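Local coordinates for protein probable manganase-dependent inorganic pyrophosphatase (Clostridium perfringens, PDB 3L2B) that probably hydrolyses inorganic pyrophosphate, being inhibited by AMP and activated by diadenosine tetraphosphate through a regulatory region of CBS and DRTGG domains, at residues Q133-L136 / I137-K140; T151-K154 / E155-E158; E23-L26 / K27-W30; A29-I32 / M33-K36. All blocks are in the same frame, centred on the assembly; numbering follows the deposited sequence.

Overall arrangement
From the N terminus, interaction 3 (23-26 / 27-30) starts helix 26-35 and interaction 4 (29-32 / 33-36) ends it; they share Ala29 and Trp30, and both reach the second subunit. Interactions 1 and 2 follow in series in the DRTGG domain, at the C-terminal end of helix 130-138 and the start of helix 154-163. All four are local contacts along continuous chain: none closes a long loop, and none encloses another. Interactions 1 and 2 touch through Gln133 on Pro152 and Ile137 on Ile156, tying two helices together. The CBS pair stands apart, with the centres of interactions 1 and 4 about 38 Å from each other.

Interaction 1 of 4, residues Q133-L136 / I137-K140; sequences QAEL and IELK
Ile137 packs back on the Gln133 carbonyl near the C-terminal end of helix 130-138, the crossover helix between strands 123-126 and 143-146 of a beta-alpha-beta unit in the DRTGG domain; a Schellman motif at Lys140 ends it. Ile137 N donates to Gln133 O at 3.2 Å. Because its CG1 stands opposite the carbonyl carbon (chi1 -73°), the longer branch turns toward the preceding turn, bringing Ile137 CD1 to 3.4 Å from Gln133 O. The same side chain also packs on Ile156 and on Leu144, which Leu136 touches too, along with Ala124 and Ala126, whereas the Gln133 amide leads away to bond Gly127 O through NE2. Glu138 N bonds Ala134 O at 3.0 Å, and its carboxylate meets that of Glu135: the two OE1 atoms of Glu135 and Glu138 are 3.0 Å apart, with the carboxylate planes nearly perpendicular (89°). Two such acceptors would be expected to repel, which may raise the proton affinity of one of them; Lys115 offers Glu135 OE2 a long, weak ion pair. Leu139 N divides its hydrogen between Glu135 O at 2.9 Å and, more weakly, Leu136 O. The Leu139 side chain meets the bent Glu135 chain obliquely, Leu139 CG 3.7 Å from Glu135 OE2. Lys140 then takes a positive phi of 56°, and the chain leaves the helix with Lys140 N 2.9 Å from Ile137 O, to which it donates.

Interaction 2 of 4, residues T151-K154 / E155-E158; sequences TPSK and EIIE
Ser153 and Ile156 meet at the first turn of helix 154-163, where the serine occupies the N-cap position. Its hydroxyl OG accepts from Ile156 N across 3.4 Å, a weak capping bond although the N-H points fairly straight at it (158°). The serine torsion (chi1 68°) sets OG between its own backbone N and carbonyl carbon, where it can accept from Ile156 N. Ile156 CG1 also touches the capping oxygen, 3.4 Å from Ser153 OG. Regular backbone bonding starts at the same residue: Ile157 N donates to Ser153 O at 3.0 Å, and Glu158 N follows with Lys154 O at 3.1 Å. Serine thus serves the first turn twice, with its side-chain oxygen and with its carbonyl oxygen.

The apolar contacts come from Pro152. Just ahead of the cap, it meets the first turn at two isoleucines: Pro152 CB is 4.2 Å from Ile156 CG2, and Pro152 CG is 4.4 Å from Ile157 CG1. Beyond the turn Ile156 packs on Gln133 and Ala134 of helix 130-138, while Pro152 and Ile157 reach Gln91 of strand 89-92.

The charged chains of Lys154, Glu155 and Glu158 run outward along exposed positions, their ends leading away from the turn. Pro152 meeting Ile157 across a serine N-cap is the pattern of a hydrophobic staple, here beginning the DRTGG-domain helix that follows strand 143-146.

Interaction 3 of 4, residues E23-L26 / K27-W30; sequences EVSL and KMAW
Ser25 and Met28 form the tight part of this contact, at the N-terminal end of helix 26-35. Ser25 is the N-cap: its OG accepts from Met28 N at 3.0 Å in a nearly straight bond (165°). Met28 wraps round the same oxygen; the bend at its last torsion (chi3 -77°) returns the methyl group, so that Met28 CE lies 3.4 Å from Ser25 OG. The methionine also packs on Asn81 and Asp84 of helix 79-85. Backbone bonds complete the turn, Ala29 N to Ser25 O at 2.9 Å and Trp30 N to Leu26 O at 3.0 Å. Leu26 and Ala29 are buried too, both against Val187 of helix 187-190.

The other side is looser. Val24, partly exposed, touches Met28 through one methyl only, Val24 CG1 to Met28 CB at 3.8 Å, and approaches Ala29 CB at 4.5 Å. Lys27 carries its amine away from the turn to a long, weak ion pair with Asp84. The N-capped turn, with Val24 and Ala29 placed as in a hydrophobic staple, begins a CBS-domain helix and packs it against helix 79-85.

Interaction 4 of 4, residues A29-I32 / M33-K36; sequences AWNI and MRDK
Trp30 and Arg34 are brought together by their first torsions: each sends its CG opposite the backbone N (chi1 165° and -167°), and Arg34 bends at chi3, which brings NH1 beside Trp30 NE1. Arg34 CB covers one face of the ring, offset toward its rim, while the guanidinium plane stands 87° to the indole. Arg34 NH1 and Trp30 NE1 lie 3.1 Å apart, two donors that do not bond each other but converge on Asp65 OD1 of the second subunit; that aspartate takes a salt bridge from Arg34 and a weak hydrogen bond from Trp30. Asn31 runs alongside Arg34 and adds a weak bond, Arg34 NH2 to Asn31 OD1 at 3.4 Å. At the ring edge, Met33 CE sits 4.3 Å from Trp30 CE3.

Helical bonds hold these positions: Met33 N to Ala29 O at 2.9 Å, Arg34 N to Trp30 O at 2.8 Å. The last, Lys36 N to Ile32 O at 3.0 Å, precedes the departure from helical geometry. Ile32 and Met33 pack on Ile41 of strand 40-44, and Met33 also on Leu54 of strand 50-55, its side chain about 8 Å from the bound diadenosine tetraphosphate. One face of helix 26-35 thus covers its CBS-domain sheet, and the Trp30-Arg34 pair meets the partner subunit at the dimer interface.

Interaction 1 of 4, residues Q133-L136 / I137-K140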
ATOM      1  N   GLN A 133      18.746   5.793 -21.060  1.00 52.60           N
ATOM      2  CA  GLN A 133      17.727   5.020 -21.730  1.00 52.18           C
ATOM      3  C   GLN A 133      18.365   3.966 -22.632  1.00 52.16           C
ATOM      4  O   GLN A 133      17.929   2.823 -22.646  1.00 51.32           O
ATOM      5  CB  GLN A 133      16.772   5.916 -22.526  1.00 53.18           C
ATOM      6  CG  GLN A 133      15.806   6.720 -21.667  1.00 52.37           C
ATOM      7  CD  GLN A 133      15.079   7.799 -22.463  1.00 53.93           C
ATOM      8  OE1 GLN A 133      15.136   7.829 -23.699  1.00 54.39           O
ATOM      9  NE2 GLN A 133      14.409   8.698 -21.757  1.00 53.64           N
ATOM     10  N   ALA A 134      19.431   4.357 -23.329  1.00 52.18           N
ATOM     11  CA  ALA A 134      20.125   3.468 -24.278  1.00 52.79           C
ATOM     12  C   ALA A 134      20.987   2.417 -23.594  1.00 51.88           C
ATOM     13  O   ALA A 134      21.130   1.314 -24.082  1.00 52.84           O
ATOM     14  CB  ALA A 134      20.980   4.274 -25.288  1.00 53.61           C
ATOM     15  N   GLU A 135      21.569   2.732 -22.454  1.00 51.21           N
ATOM     16  CA  GLU A 135      22.328   1.692 -21.750  1.00 50.41           C
ATOM     17  C   GLU A 135      21.354   0.656 -21.191  1.00 49.22           C
ATOM     18  O   GLU A 135      21.653  -0.535 -21.160  1.00 50.15           O
ATOM     19  CB  GLU A 135      23.199   2.300 -20.645  1.00 50.76           C
ATOM     20  CG  GLU A 135      23.918   1.275 -19.735  1.00 52.18           C
ATOM     21  CD  GLU A 135      24.973   0.394 -20.450  1.00 55.41           C
ATOM     22  OE1 GLU A 135      25.332   0.687 -21.628  1.00 56.66           O
ATOM     23  OE2 GLU A 135      25.449  -0.592 -19.806  1.00 55.87           O
ATOM     24  N   LEU A 136      20.169   1.109 -20.789  1.00 47.27           N
ATOM     25  CA  LEU A 136      19.174   0.218 -20.188  1.00 46.15           C
ATOM     26  C   LEU A 136      18.738  -0.788 -21.246  1.00 46.53           C
ATOM     27  O   LEU A 136      18.584  -1.990 -20.974  1.00 46.80           O
ATOM     28  CB  LEU A 136      17.976   1.002 -19.596  1.00 45.01           C
ATOM     29  CG  LEU A 136      18.242   1.837 -18.302  1.00 44.24           C
ATOM     30  CD1 LEU A 136      17.035   2.675 -17.882  1.00 40.80           C
ATOM     31  CD2 LEU A 136      18.692   0.950 -17.135  1.00 41.07           C
ATOM     32  N   ILE A 137      18.582  -0.287 -22.470  1.00 46.93           N
ATOM     33  CA  ILE A 137      18.181  -1.106 -23.596  1.00 47.57           C
ATOM     34  C   ILE A 137      19.281  -2.114 -23.925  1.00 49.58           C
ATOM     35  O   ILE A 137      18.995  -3.283 -24.137  1.00 49.94           O
ATOM     36  CB  ILE A 137      17.788  -0.246 -24.823  1.00 48.34           C
ATOM     37  CG1 ILE A 137      16.438   0.426 -24.556  1.00 46.37           C
ATOM     38  CG2 ILE A 137      17.737  -1.095 -26.098  1.00 47.59           C
ATOM     39  CD1 ILE A 137      16.226   1.664 -25.362  1.00 46.56           C
ATOM     40  N   GLU A 138      20.540  -1.660 -23.919  1.00 50.82           N
ATOM     41  CA  GLU A 138      21.703  -2.548 -24.152  1.00 52.81           C
ATOM     42  C   GLU A 138      21.808  -3.639 -23.086  1.00 52.75           C
ATOM     43  O   GLU A 138      22.323  -4.725 -23.342  1.00 54.18           O
ATOM     44  CB  GLU A 138      23.034  -1.765 -24.225  1.00 53.42           C
ATOM     45  CG  GLU A 138      24.280  -2.639 -24.037  1.00 58.00           C
ATOM     46  CD  GLU A 138      25.597  -1.991 -24.525  1.00 63.47           C
ATOM     47  OE1 GLU A 138      26.292  -1.314 -23.703  1.00 65.01           O
ATOM     48  OE2 GLU A 138      25.940  -2.173 -25.730  1.00 66.75           O
ATOM     49  N   LEU A 139      21.337  -3.348 -21.882  1.00 51.46           N
ATOM     50  CA  LEU A 139      21.405  -4.327 -20.791  1.00 51.47           C
ATOM     51  C   LEU A 139      20.225  -5.294 -20.871  1.00 51.99           C
ATOM     52  O   LEU A 139      20.043  -6.158 -20.014  1.00 52.70           O
ATOM     53  CB  LEU A 139      21.445  -3.636 -19.415  1.00 50.98           C
ATOM     54  CG  LEU A 139      22.797  -3.074 -18.962  1.00 50.90           C
ATOM     55  CD1 LEU A 139      22.629  -2.158 -17.724  1.00 50.71           C
ATOM     56  CD2 LEU A 139      23.743  -4.206 -18.659  1.00 50.66           C
ATOM     57  N   LYS A 140      19.420  -5.124 -21.915  1.00 51.89           N
ATOM     58  CA  LYS A 140      18.267  -5.995 -22.190  1.00 51.61           C
ATOM     59  C   LYS A 140      17.287  -6.076 -21.035  1.00 49.73           C
ATOM     60  O   LYS A 140      16.841  -7.134 -20.634  1.00 50.10           O
ATOM     61  CB  LYS A 140      18.733  -7.384 -22.620  1.00 53.32           C
ATOM     62  CG  LYS A 140      19.639  -7.358 -23.899  1.00 54.79           C
ATOM     63  CD  LYS A 140      20.242  -8.725 -24.160  1.00 57.82           C
ATOM     64  CE  LYS A 140      20.901  -8.824 -25.546  1.00 61.24           C
ATOM     65  NZ  LYS A 140      22.226  -8.159 -25.570  1.00 61.80           N
TER

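Interaction 2 of 4, residues T151-K154 / E155-E158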
ATOM      1  N   THR A 151       8.299  11.250 -23.295  1.00 62.47           N
ATOM      2  CA  THR A 151       8.362  10.231 -24.349  1.00 63.21           C
ATOM      3  C   THR A 151       9.769  10.280 -24.973  1.00 63.77           C
ATOM      4  O   THR A 151      10.234  11.338 -25.363  1.00 65.22           O
ATOM      5  CB  THR A 151       7.285  10.433 -25.442  1.00 65.34           C
ATOM      6  OG1 THR A 151       5.986  10.584 -24.842  1.00 65.46           O
ATOM      7  CG2 THR A 151       7.247   9.249 -26.388  1.00 65.11           C
ATOM      8  N   PRO A 152      10.469   9.141 -25.033  1.00 63.17           N
ATOM      9  CA  PRO A 152      11.867   9.159 -25.481  1.00 63.44           C
ATOM     10  C   PRO A 152      12.004   9.404 -26.992  1.00 65.32           C
ATOM     11  O   PRO A 152      11.009   9.425 -27.714  1.00 66.81           O
ATOM     12  CB  PRO A 152      12.358   7.759 -25.114  1.00 61.74           C
ATOM     13  CG  PRO A 152      11.174   6.928 -25.181  1.00 61.91           C
ATOM     14  CD  PRO A 152      10.008   7.775 -24.750  1.00 62.17           C
ATOM     15  N   SER A 153      13.234   9.579 -27.448  1.00 65.77           N
ATOM     16  CA  SER A 153      13.507   9.930 -28.849  1.00 67.79           C
ATOM     17  C   SER A 153      13.241   8.783 -29.810  1.00 68.67           C
ATOM     18  O   SER A 153      13.218   7.614 -29.429  1.00 67.73           O
ATOM     19  CB  SER A 153      14.953  10.415 -29.022  1.00 67.70           C
ATOM     20  OG  SER A 153      15.894   9.368 -28.825  1.00 66.79           O
ATOM     21  N   LYS A 154      13.052   9.153 -31.074  1.00 70.89           N
ATOM     22  CA  LYS A 154      12.806   8.197 -32.164  1.00 71.89           C
ATOM     23  C   LYS A 154      13.973   7.223 -32.260  1.00 70.72           C
ATOM     24  O   LYS A 154      13.793   6.049 -32.577  1.00 70.89           O
ATOM     25  CB  LYS A 154      12.593   8.913 -33.522  1.00 74.72           C
ATOM     26  CG  LYS A 154      11.880   8.049 -34.608  1.00 76.87           C
ATOM     27  CD  LYS A 154      11.920   8.707 -36.021  1.00 79.77           C
ATOM     28  CE  LYS A 154      11.441   7.755 -37.135  1.00 80.90           C
ATOM     29  NZ  LYS A 154      11.864   8.181 -38.522  1.00 84.55           N
ATOM     30  N   GLU A 155      15.163   7.719 -31.963  1.00 69.56           N
ATOM     31  CA  GLU A 155      16.363   6.874 -31.942  1.00 68.95           C
ATOM     32  C   GLU A 155      16.217   5.745 -30.929  1.00 66.67           C
ATOM     33  O   GLU A 155      16.449   4.566 -31.232  1.00 66.70           O
ATOM     34  CB  GLU A 155      17.623   7.679 -31.601  1.00 68.54           C
ATOM     35  CG  GLU A 155      18.730   6.792 -31.040  1.00 69.41           C
ATOM     36  CD  GLU A 155      19.986   7.536 -30.696  1.00 71.90           C
ATOM     37  OE1 GLU A 155      20.329   7.582 -29.480  1.00 72.49           O
ATOM     38  OE2 GLU A 155      20.632   8.058 -31.645  1.00 75.03           O
ATOM     39  N   ILE A 156      15.846   6.132 -29.715  1.00 64.60           N
ATOM     40  CA  ILE A 156      15.765   5.195 -28.600  1.00 62.35           C
ATOM     41  C   ILE A 156      14.671   4.160 -28.860  1.00 62.45           C
ATOM     42  O   ILE A 156      14.858   2.970 -28.608  1.00 61.76           O
ATOM     43  CB  ILE A 156      15.517   5.910 -27.264  1.00 61.28           C
ATOM     44  CG1 ILE A 156      16.732   6.758 -26.877  1.00 60.44           C
ATOM     45  CG2 ILE A 156      15.268   4.888 -26.179  1.00 59.58           C
ATOM     46  CD1 ILE A 156      17.860   5.937 -26.295  1.00 59.42           C
ATOM     47  N   ILE A 157      13.548   4.623 -29.403  1.00 63.01           N
ATOM     48  CA  ILE A 157      12.455   3.734 -29.805  1.00 63.54           C
ATOM     49  C   ILE A 157      12.907   2.697 -30.824  1.00 64.76           C
ATOM     50  O   ILE A 157      12.503   1.543 -30.747  1.00 64.68           O
ATOM     51  CB  ILE A 157      11.246   4.502 -30.377  1.00 65.05           C
ATOM     52  CG1 ILE A 157      10.530   5.245 -29.249  1.00 63.90           C
ATOM     53  CG2 ILE A 157      10.274   3.556 -31.078  1.00 64.86           C
ATOM     54  CD1 ILE A 157       9.285   5.995 -29.709  1.00 66.45           C
ATOM     55  N   GLU A 158      13.766   3.103 -31.752  1.00 66.07           N
ATOM     56  CA  GLU A 158      14.265   2.188 -32.810  1.00 67.91           C
ATOM     57  C   GLU A 158      15.305   1.219 -32.238  1.00 65.99           C
ATOM     58  O   GLU A 158      15.420   0.076 -32.691  1.00 66.60           O
ATOM     59  CB  GLU A 158      14.830   2.967 -34.027  1.00 70.00           C
ATOM     60  CG  GLU A 158      15.447   2.103 -35.160  1.00 73.37           C
ATOM     61  CD  GLU A 158      14.419   1.377 -36.046  1.00 77.87           C
ATOM     62  OE1 GLU A 158      13.638   0.537 -35.540  1.00 78.70           O
ATOM     63  OE2 GLU A 158      14.411   1.627 -37.276  1.00 82.59           O
TER

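Interaction 3 of 4, residues E23-L26 / K27-W30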
ATOM      1  N   GLU A  23      -7.504 -11.063 -13.806  1.00 46.23           N
ATOM      2  CA  GLU A  23      -6.369 -10.327 -14.364  1.00 46.97           C
ATOM      3  C   GLU A  23      -6.492  -8.838 -14.075  1.00 45.80           C
ATOM      4  O   GLU A  23      -5.576  -8.057 -14.323  1.00 45.72           O
ATOM      5  CB  GLU A  23      -6.224 -10.567 -15.873  1.00 48.66           C
ATOM      6  CG  GLU A  23      -7.295  -9.887 -16.752  1.00 52.63           C
ATOM      7  CD  GLU A  23      -8.545 -10.749 -17.018  1.00 57.74           C
ATOM      8  OE1 GLU A  23      -8.614 -11.934 -16.574  1.00 58.34           O
ATOM      9  OE2 GLU A  23      -9.463 -10.221 -17.694  1.00 61.50           O
ATOM     10  N   VAL A  24      -7.643  -8.460 -13.552  1.00 45.03           N
ATOM     11  CA  VAL A  24      -7.956  -7.064 -13.250  1.00 44.63           C
ATOM     12  C   VAL A  24      -6.966  -6.525 -12.199  1.00 43.20           C
ATOM     13  O   VAL A  24      -6.608  -7.229 -11.263  1.00 42.60           O
ATOM     14  CB  VAL A  24      -9.399  -6.938 -12.711  1.00 45.06           C
ATOM     15  CG1 VAL A  24      -9.561  -5.663 -11.963  1.00 45.06           C
ATOM     16  CG2 VAL A  24     -10.433  -7.044 -13.871  1.00 47.05           C
ATOM     17  N   SER A  25      -6.497  -5.304 -12.387  1.00 42.75           N
ATOM     18  CA  SER A  25      -5.478  -4.697 -11.476  1.00 42.66           C
ATOM     19  C   SER A  25      -6.049  -4.363 -10.106  1.00 42.60           C
ATOM     20  O   SER A  25      -7.244  -4.092  -9.971  1.00 43.21           O
ATOM     21  CB  SER A  25      -4.918  -3.400 -12.047  1.00 42.25           C
ATOM     22  OG  SER A  25      -5.912  -2.408 -12.002  1.00 41.29           O
ATOM     23  N   LEU A  26      -5.173  -4.328  -9.113  1.00 42.92           N
ATOM     24  CA  LEU A  26      -5.557  -3.892  -7.743  1.00 43.40           C
ATOM     25  C   LEU A  26      -6.159  -2.515  -7.734  1.00 44.53           C
ATOM     26  O   LEU A  26      -7.079  -2.225  -6.960  1.00 45.25           O
ATOM     27  CB  LEU A  26      -4.375  -3.880  -6.811  1.00 42.86           C
ATOM     28  CG  LEU A  26      -3.784  -5.237  -6.479  1.00 43.27           C
ATOM     29  CD1 LEU A  26      -2.703  -5.074  -5.372  1.00 41.02           C
ATOM     30  CD2 LEU A  26      -4.859  -6.226  -6.092  1.00 42.14           C
ATOM     31  N   LYS A  27      -5.652  -1.673  -8.620  1.00 45.37           N
ATOM     32  CA  LYS A  27      -6.149  -0.301  -8.723  1.00 47.44           C
ATOM     33  C   LYS A  27      -7.618  -0.281  -9.139  1.00 48.14           C
ATOM     34  O   LYS A  27      -8.449   0.427  -8.561  1.00 48.47           O
ATOM     35  CB  LYS A  27      -5.354   0.475  -9.768  1.00 47.98           C
ATOM     36  CG  LYS A  27      -5.621   1.971  -9.761  1.00 51.66           C
ATOM     37  CD  LYS A  27      -5.692   2.527 -11.180  1.00 55.66           C
ATOM     38  CE  LYS A  27      -5.682   4.055 -11.197  1.00 59.26           C
ATOM     39  NZ  LYS A  27      -6.015   4.616 -12.557  1.00 62.91           N
ATOM     40  N   MET A  28      -7.897  -1.006 -10.218  1.00 48.13           N
ATOM     41  CA  MET A  28      -9.261  -1.085 -10.776  1.00 48.80           C
ATOM     42  C   MET A  28     -10.188  -1.772  -9.820  1.00 47.39           C
ATOM     43  O   MET A  28     -11.360  -1.445  -9.749  1.00 46.85           O
ATOM     44  CB  MET A  28      -9.292  -1.848 -12.113  1.00 50.16           C
ATOM     45  CG  MET A  28      -8.746  -1.073 -13.332  1.00 53.84           C
ATOM     46  SD  MET A  28      -8.922  -1.993 -14.917  1.00 62.32           S
ATOM     47  CE  MET A  28      -7.582  -3.219 -14.837  1.00 52.08           C
ATOM     48  N   ALA A  29      -9.656  -2.756  -9.098  1.00 46.10           N
ATOM     49  CA  ALA A  29     -10.469  -3.537  -8.178  1.00 45.67           C
ATOM     50  C   ALA A  29     -10.941  -2.586  -7.081  1.00 46.37           C
ATOM     51  O   ALA A  29     -12.124  -2.528  -6.745  1.00 46.53           O
ATOM     52  CB  ALA A  29      -9.682  -4.740  -7.589  1.00 44.55           C
ATOM     53  N   TRP A  30     -10.007  -1.793  -6.577  1.00 46.49           N
ATOM     54  CA  TRP A  30     -10.290  -0.914  -5.448  1.00 47.63           C
ATOM     55  C   TRP A  30     -11.256   0.201  -5.802  1.00 49.70           C
ATOM     56  O   TRP A  30     -12.115   0.560  -4.996  1.00 49.49           O
ATOM     57  CB  TRP A  30      -8.990  -0.358  -4.845  1.00 47.76           C
ATOM     58  CG  TRP A  30      -9.200   0.790  -3.940  1.00 47.40           C
ATOM     59  CD1 TRP A  30      -8.936   2.080  -4.217  1.00 47.24           C
ATOM     60  CD2 TRP A  30      -9.741   0.760  -2.612  1.00 45.21           C
ATOM     61  NE1 TRP A  30      -9.259   2.866  -3.151  1.00 48.79           N
ATOM     62  CE2 TRP A  30      -9.751   2.083  -2.144  1.00 47.38           C
ATOM     63  CE3 TRP A  30     -10.196  -0.258  -1.771  1.00 45.64           C
ATOM     64  CZ2 TRP A  30     -10.194   2.433  -0.859  1.00 48.43           C
ATOM     65  CZ3 TRP A  30     -10.648   0.081  -0.500  1.00 46.73           C
ATOM     66  CH2 TRP A  30     -10.647   1.422  -0.060  1.00 48.35           C
TER

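Interaction 4 of 4, residues A29-I32 / M33-K36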
ATOM      1  N   ALA A  29      -9.656  -2.756  -9.098  1.00 46.10           N
ATOM      2  CA  ALA A  29     -10.469  -3.537  -8.178  1.00 45.67           C
ATOM      3  C   ALA A  29     -10.941  -2.586  -7.081  1.00 46.37           C
ATOM      4  O   ALA A  29     -12.124  -2.528  -6.745  1.00 46.53           O
ATOM      5  CB  ALA A  29      -9.682  -4.740  -7.589  1.00 44.55           C
ATOM      6  N   TRP A  30     -10.007  -1.793  -6.577  1.00 46.49           N
ATOM      7  CA  TRP A  30     -10.290  -0.914  -5.448  1.00 47.63           C
ATOM      8  C   TRP A  30     -11.256   0.201  -5.802  1.00 49.70           C
ATOM      9  O   TRP A  30     -12.115   0.560  -4.996  1.00 49.49           O
ATOM     10  CB  TRP A  30      -8.990  -0.358  -4.845  1.00 47.76           C
ATOM     11  CG  TRP A  30      -9.200   0.790  -3.940  1.00 47.40           C
ATOM     12  CD1 TRP A  30      -8.936   2.080  -4.217  1.00 47.24           C
ATOM     13  CD2 TRP A  30      -9.741   0.760  -2.612  1.00 45.21           C
ATOM     14  NE1 TRP A  30      -9.259   2.866  -3.151  1.00 48.79           N
ATOM     15  CE2 TRP A  30      -9.751   2.083  -2.144  1.00 47.38           C
ATOM     16  CE3 TRP A  30     -10.196  -0.258  -1.771  1.00 45.64           C
ATOM     17  CZ2 TRP A  30     -10.194   2.433  -0.859  1.00 48.43           C
ATOM     18  CZ3 TRP A  30     -10.648   0.081  -0.500  1.00 46.73           C
ATOM     19  CH2 TRP A  30     -10.647   1.422  -0.060  1.00 48.35           C
ATOM     20  N   ASN A  31     -11.148   0.717  -7.024  1.00 51.57           N
ATOM     21  CA  ASN A  31     -12.101   1.740  -7.502  1.00 54.25           C
ATOM     22  C   ASN A  31     -13.533   1.203  -7.562  1.00 55.76           C
ATOM     23  O   ASN A  31     -14.498   1.889  -7.208  1.00 56.65           O
ATOM     24  CB  ASN A  31     -11.710   2.276  -8.873  1.00 54.98           C
ATOM     25  CG  ASN A  31     -10.469   3.137  -8.826  1.00 56.61           C
ATOM     26  OD1 ASN A  31     -10.042   3.576  -7.757  1.00 59.34           O
ATOM     27  ND2 ASN A  31      -9.859   3.361  -9.984  1.00 59.66           N
ATOM     28  N   ILE A  32     -13.651  -0.043  -8.001  1.00 56.08           N
ATOM     29  CA  ILE A  32     -14.947  -0.727  -8.033  1.00 57.45           C
ATOM     30  C   ILE A  32     -15.444  -0.955  -6.605  1.00 57.79           C
ATOM     31  O   ILE A  32     -16.573  -0.634  -6.292  1.00 59.32           O
ATOM     32  CB  ILE A  32     -14.887  -2.059  -8.856  1.00 56.84           C
ATOM     33  CG1 ILE A  32     -14.733  -1.720 -10.349  1.00 57.32           C
ATOM     34  CG2 ILE A  32     -16.145  -2.895  -8.628  1.00 56.83           C
ATOM     35  CD1 ILE A  32     -14.269  -2.878 -11.229  1.00 56.46           C
ATOM     36  N   MET A  33     -14.578  -1.475  -5.742  1.00 57.66           N
ATOM     37  CA  MET A  33     -14.931  -1.757  -4.341  1.00 58.01           C
ATOM     38  C   MET A  33     -15.380  -0.528  -3.590  1.00 60.46           C
ATOM     39  O   MET A  33     -16.359  -0.575  -2.835  1.00 60.52           O
ATOM     40  CB  MET A  33     -13.763  -2.343  -3.561  1.00 56.86           C
ATOM     41  CG  MET A  33     -13.518  -3.786  -3.843  1.00 55.06           C
ATOM     42  SD  MET A  33     -12.014  -4.412  -3.092  1.00 54.76           S
ATOM     43  CE  MET A  33     -12.217  -3.989  -1.346  1.00 55.16           C
ATOM     44  N   ARG A  34     -14.647   0.563  -3.792  1.00 62.42           N
ATOM     45  CA  ARG A  34     -14.892   1.800  -3.042  1.00 65.29           C
ATOM     46  C   ARG A  34     -16.216   2.419  -3.491  1.00 67.37           C
ATOM     47  O   ARG A  34     -16.955   2.989  -2.687  1.00 68.66           O
ATOM     48  CB  ARG A  34     -13.739   2.798  -3.217  1.00 66.04           C
ATOM     49  CG  ARG A  34     -13.766   3.984  -2.210  1.00 69.77           C
ATOM     50  CD  ARG A  34     -12.903   5.207  -2.634  1.00 72.74           C
ATOM     51  NE  ARG A  34     -12.974   5.474  -4.077  1.00 75.18           N
ATOM     52  CZ  ARG A  34     -11.938   5.463  -4.918  1.00 75.98           C
ATOM     53  NH1 ARG A  34     -10.702   5.250  -4.482  1.00 76.31           N
ATOM     54  NH2 ARG A  34     -12.136   5.695  -6.208  1.00 76.29           N
ATOM     55  N   ASP A  35     -16.495   2.259  -4.783  1.00 68.20           N
ATOM     56  CA  ASP A  35     -17.684   2.816  -5.440  1.00 69.91           C
ATOM     57  C   ASP A  35     -18.920   2.089  -4.961  1.00 69.82           C
ATOM     58  O   ASP A  35     -19.882   2.695  -4.520  1.00 71.08           O
ATOM     59  CB  ASP A  35     -17.607   2.679  -6.979  1.00 70.22           C
ATOM     60  CG  ASP A  35     -16.678   3.703  -7.634  1.00 72.13           C
ATOM     61  OD1 ASP A  35     -16.272   4.682  -6.964  1.00 74.08           O
ATOM     62  OD2 ASP A  35     -16.357   3.529  -8.838  1.00 73.87           O
ATOM     63  N   LYS A  36     -18.875   0.772  -5.082  1.00 68.59           N
ATOM     64  CA  LYS A  36     -19.999  -0.092  -4.692  1.00 68.15           C
ATOM     65  C   LYS A  36     -20.024  -0.382  -3.184  1.00 67.41           C
ATOM     66  O   LYS A  36     -20.795  -1.220  -2.713  1.00 67.73           O
ATOM     67  CB  LYS A  36     -19.986  -1.388  -5.509  1.00 67.05           C
ATOM     68  CG  LYS A  36     -20.051  -1.157  -7.030  1.00 68.05           C
ATOM     69  CD  LYS A  36     -20.504  -2.422  -7.772  1.00 68.77           C
ATOM     70  CE  LYS A  36     -20.365  -2.313  -9.312  1.00 70.35           C
ATOM     71  NZ  LYS A  36     -21.403  -1.417  -9.961  1.00 72.80           N
TER